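Local coordinates for protein Mannose/sialic acid-binding lectin (Polygonatum cyrtonema, PDB 3A0C) that probably binds carbohydrate, as a mannose-binding, anti-HIV plant lectin of the beta-prism II (bulb-type lectin) fold, at residues Glu82-Leu87 with Gly99-Ala104. Residues are numbered along the deposited sequence; the frame is centred on the assembly and turned at random.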
ATOM      1  N   GLU A  82     -16.392  -0.071   9.058  1.00 25.71           N
ATOM      2  CA  GLU A  82     -16.659  -0.651   7.751  1.00 26.23           C
ATOM      3  C   GLU A  82     -16.356   0.403   6.687  1.00 25.44           C
ATOM      4  O   GLU A  82     -17.123   1.336   6.507  1.00 25.29           O
ATOM      5  CB  GLU A  82     -18.130  -1.065   7.697  1.00 27.84           C
ATOM      6  CG  GLU A  82     -18.597  -1.624   6.388  1.00 31.39           C
ATOM      7  CD  GLU A  82     -17.847  -2.859   5.991  1.00 33.79           C
ATOM      8  OE1 GLU A  82     -17.753  -3.799   6.806  1.00 35.95           O
ATOM      9  OE2 GLU A  82     -17.359  -2.888   4.849  1.00 37.47           O
ATOM     10  N   ASP A  83     -15.234   0.250   5.990  1.00 24.93           N
ATOM     11  CA  ASP A  83     -14.818   1.215   4.972  1.00 24.62           C
ATOM     12  C   ASP A  83     -13.997   0.436   3.948  1.00 24.06           C
ATOM     13  O   ASP A  83     -14.496  -0.516   3.343  1.00 22.95           O
ATOM     14  CB  ASP A  83     -13.964   2.318   5.635  1.00 26.70           C
ATOM     15  CG  ASP A  83     -13.762   3.543   4.748  1.00 27.39           C
ATOM     16  OD1 ASP A  83     -13.174   3.407   3.658  1.00 28.68           O
ATOM     17  OD2 ASP A  83     -14.188   4.649   5.150  1.00 29.51           O
ATOM     18  N   HIS A  84     -12.745   0.850   3.765  1.00 23.13           N
ATOM     19  CA  HIS A  84     -11.805   0.195   2.854  1.00 20.64           C
ATOM     20  C   HIS A  84     -10.411   0.317   3.467  1.00 18.84           C
ATOM     21  O   HIS A  84     -10.040   1.379   3.950  1.00 17.71           O
ATOM     22  CB  HIS A  84     -11.846   0.846   1.468  1.00 23.12           C
ATOM     23  CG  HIS A  84     -13.042   0.451   0.651  1.00 24.18           C
ATOM     24  ND1 HIS A  84     -13.256  -0.843   0.212  1.00 23.36           N
ATOM     25  CD2 HIS A  84     -14.104   1.174   0.222  1.00 22.65           C
ATOM     26  CE1 HIS A  84     -14.398  -0.895  -0.448  1.00 22.30           C
ATOM     27  NE2 HIS A  84     -14.933   0.313  -0.457  1.00 22.56           N
ATOM     28  N   TYR A  85      -9.666  -0.789   3.469  1.00 17.59           N
ATOM     29  CA  TYR A  85      -8.321  -0.851   4.036  1.00 16.19           C
ATOM     30  C   TYR A  85      -7.340  -1.469   3.048  1.00 15.73           C
ATOM     31  O   TYR A  85      -7.729  -1.924   1.959  1.00 15.20           O
ATOM     32  CB  TYR A  85      -8.326  -1.686   5.320  1.00 17.32           C
ATOM     33  CG  TYR A  85      -9.189  -1.112   6.412  1.00 17.57           C
ATOM     34  CD1 TYR A  85     -10.585  -1.104   6.300  1.00 18.69           C
ATOM     35  CD2 TYR A  85      -8.614  -0.542   7.547  1.00 19.09           C
ATOM     36  CE1 TYR A  85     -11.393  -0.532   7.298  1.00 19.99           C
ATOM     37  CE2 TYR A  85      -9.405   0.033   8.556  1.00 21.08           C
ATOM     38  CZ  TYR A  85     -10.795   0.036   8.423  1.00 21.73           C
ATOM     39  OH  TYR A  85     -11.578   0.604   9.405  1.00 21.43           O
ATOM     40  N   VAL A  86      -6.068  -1.502   3.438  1.00 14.39           N
ATOM     41  CA  VAL A  86      -5.032  -2.039   2.569  1.00 13.66           C
ATOM     42  C   VAL A  86      -3.950  -2.736   3.402  1.00 13.82           C
ATOM     43  O   VAL A  86      -3.634  -2.307   4.511  1.00 16.20           O
ATOM     44  CB  VAL A  86      -4.383  -0.882   1.695  1.00 13.22           C
ATOM     45  CG1 VAL A  86      -3.577   0.079   2.583  1.00 10.68           C
ATOM     46  CG2 VAL A  86      -3.517  -1.464   0.587  1.00 11.25           C
ATOM     47  N   LEU A  87      -3.405  -3.817   2.862  1.00 13.42           N
ATOM     48  CA  LEU A  87      -2.342  -4.583   3.501  1.00 11.72           C
ATOM     49  C   LEU A  87      -1.104  -4.273   2.656  1.00 11.94           C
ATOM     50  O   LEU A  87      -1.082  -4.574   1.459  1.00 13.76           O
ATOM     51  CB  LEU A  87      -2.675  -6.074   3.424  1.00 12.00           C
ATOM     52  CG  LEU A  87      -1.789  -7.104   4.126  1.00 14.21           C
ATOM     53  CD1 LEU A  87      -2.351  -8.490   3.861  1.00 18.50           C
ATOM     54  CD2 LEU A  87      -0.372  -7.038   3.613  1.00 18.10           C
ATOM     55  N   GLY A  99      -5.915   2.057   7.151  1.00 13.32           N
ATOM     56  CA  GLY A  99      -7.307   2.362   6.868  1.00 15.08           C
ATOM     57  C   GLY A  99      -7.958   3.174   7.978  1.00 16.62           C
ATOM     58  O   GLY A  99      -7.412   3.256   9.082  1.00 16.61           O
ATOM     59  N   PRO A 100      -9.144   3.761   7.730  1.00 18.67           N
ATOM     60  CA  PRO A 100      -9.873   3.677   6.456  1.00 19.09           C
ATOM     61  C   PRO A 100      -9.258   4.545   5.345  1.00 19.64           C
ATOM     62  O   PRO A 100      -8.121   5.007   5.439  1.00 19.29           O
ATOM     63  CB  PRO A 100     -11.286   4.163   6.823  1.00 19.21           C
ATOM     64  CG  PRO A 100     -11.352   4.055   8.324  1.00 21.14           C
ATOM     65  CD  PRO A 100      -9.960   4.453   8.748  1.00 18.36           C
ATOM     66  N   VAL A 101     -10.032   4.770   4.295  1.00 19.10           N
ATOM     67  CA  VAL A 101      -9.588   5.585   3.181  1.00 19.80           C
ATOM     68  C   VAL A 101      -9.638   7.069   3.593  1.00 19.07           C
ATOM     69  O   VAL A 101     -10.601   7.522   4.201  1.00 18.85           O
ATOM     70  CB  VAL A 101     -10.494   5.356   1.956  1.00 20.72           C
ATOM     71  CG1 VAL A 101     -10.414   3.913   1.496  1.00 18.38           C
ATOM     72  CG2 VAL A 101     -11.922   5.676   2.311  1.00 23.14           C
ATOM     73  N   VAL A 102      -8.592   7.820   3.270  1.00 19.28           N
ATOM     74  CA  VAL A 102      -8.529   9.239   3.617  1.00 18.69           C
ATOM     75  C   VAL A 102      -8.752  10.114   2.392  1.00 18.08           C
ATOM     76  O   VAL A 102      -9.369  11.174   2.475  1.00 18.41           O
ATOM     77  CB  VAL A 102      -7.147   9.595   4.224  1.00 19.41           C
ATOM     78  CG1 VAL A 102      -7.003  11.116   4.373  1.00 18.76           C
ATOM     79  CG2 VAL A 102      -6.968   8.870   5.575  1.00 18.84           C
ATOM     80  N   TRP A 103      -8.255   9.642   1.255  1.00 17.83           N
ATOM     81  CA  TRP A 103      -8.329  10.370   0.006  1.00 16.83           C
ATOM     82  C   TRP A 103      -8.047   9.418  -1.143  1.00 15.91           C
ATOM     83  O   TRP A 103      -7.378   8.412  -0.957  1.00 16.00           O
ATOM     84  CB  TRP A 103      -7.260  11.458   0.017  1.00 18.49           C
ATOM     85  CG  TRP A 103      -7.214  12.356  -1.190  1.00 19.57           C
ATOM     86  CD1 TRP A 103      -7.909  13.519  -1.374  1.00 20.68           C
ATOM     87  CD2 TRP A 103      -6.371  12.211  -2.342  1.00 19.73           C
ATOM     88  NE1 TRP A 103      -7.547  14.110  -2.555  1.00 19.85           N
ATOM     89  CE2 TRP A 103      -6.606  13.332  -3.172  1.00 18.78           C
ATOM     90  CE3 TRP A 103      -5.435  11.242  -2.752  1.00 17.98           C
ATOM     91  CZ2 TRP A 103      -5.944  13.517  -4.385  1.00 19.71           C
ATOM     92  CZ3 TRP A 103      -4.769  11.428  -3.964  1.00 17.27           C
ATOM     93  CH2 TRP A 103      -5.028  12.558  -4.763  1.00 18.63           C
ATOM     94  N   ALA A 104      -8.549   9.761  -2.326  1.00 17.51           N
ATOM     95  CA  ALA A 104      -8.341   8.964  -3.538  1.00 17.76           C
ATOM     96  C   ALA A 104      -8.415   9.888  -4.749  1.00 17.89           C
ATOM     97  O   ALA A 104      -9.023  10.962  -4.680  1.00 17.67           O
ATOM     98  CB  ALA A 104      -9.395   7.868  -3.656  1.00 15.96           C
TER
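The ring of Y85 lies against the backbone of G99 and P100. CD2 comes within 3.3 Å of G99 CA, which approaches obliquely, and CE2 packs on G99 C, while P100 CA stands over one ring face, offset toward the rim. G99, without a side chain, lets the ring lie directly against its CA, its backbone extended (phi 158°, psi 166°). P100, joined to G99 by a cis peptide bond, lies side by side with Y85, its CG 3.6 Å from Y85 OH. The CB corner of the pyrrolidine, about a quarter-turn round from the Y85 ring, meets D83, whose side chain crosses it at about a right angle, CG at 3.3 Å from P100 CB. With its CG anti to the backbone N (chi1 -166°), the D83 carboxylate reaches P100 CB with OD2, while OD1 sits tightly against V101 CG2 at 2.9 Å and accepts a weak, nearly straight hydrogen bond of 3.5 Å from V101 N. V101 CG1 packs on H84 CB at 3.4 Å. P100 CA makes a CA-H...O contact of 3.4 Å to H84 O.

This is the base of the hairpin formed by strands 86-89 and 95-104 in a beta-prism II domain. V86 still pairs with Y98, and the backbones remain close at Y85 and G99, where regular pairing gives way to side-chain contacts; the chains diverge after V101. The cis proline accompanies a break in strand 95-104, and V101, W103 and A104 pair antiparallel with a strand of the second subunit, carrying the sheet across the interface.

Further out, Y85 OH is hydrogen-bonded to K81 O. K81 NZ forms a long, weak ion pair with D83 OD2. V102 of the second subunit packs on Y85, and its Y98 on V101.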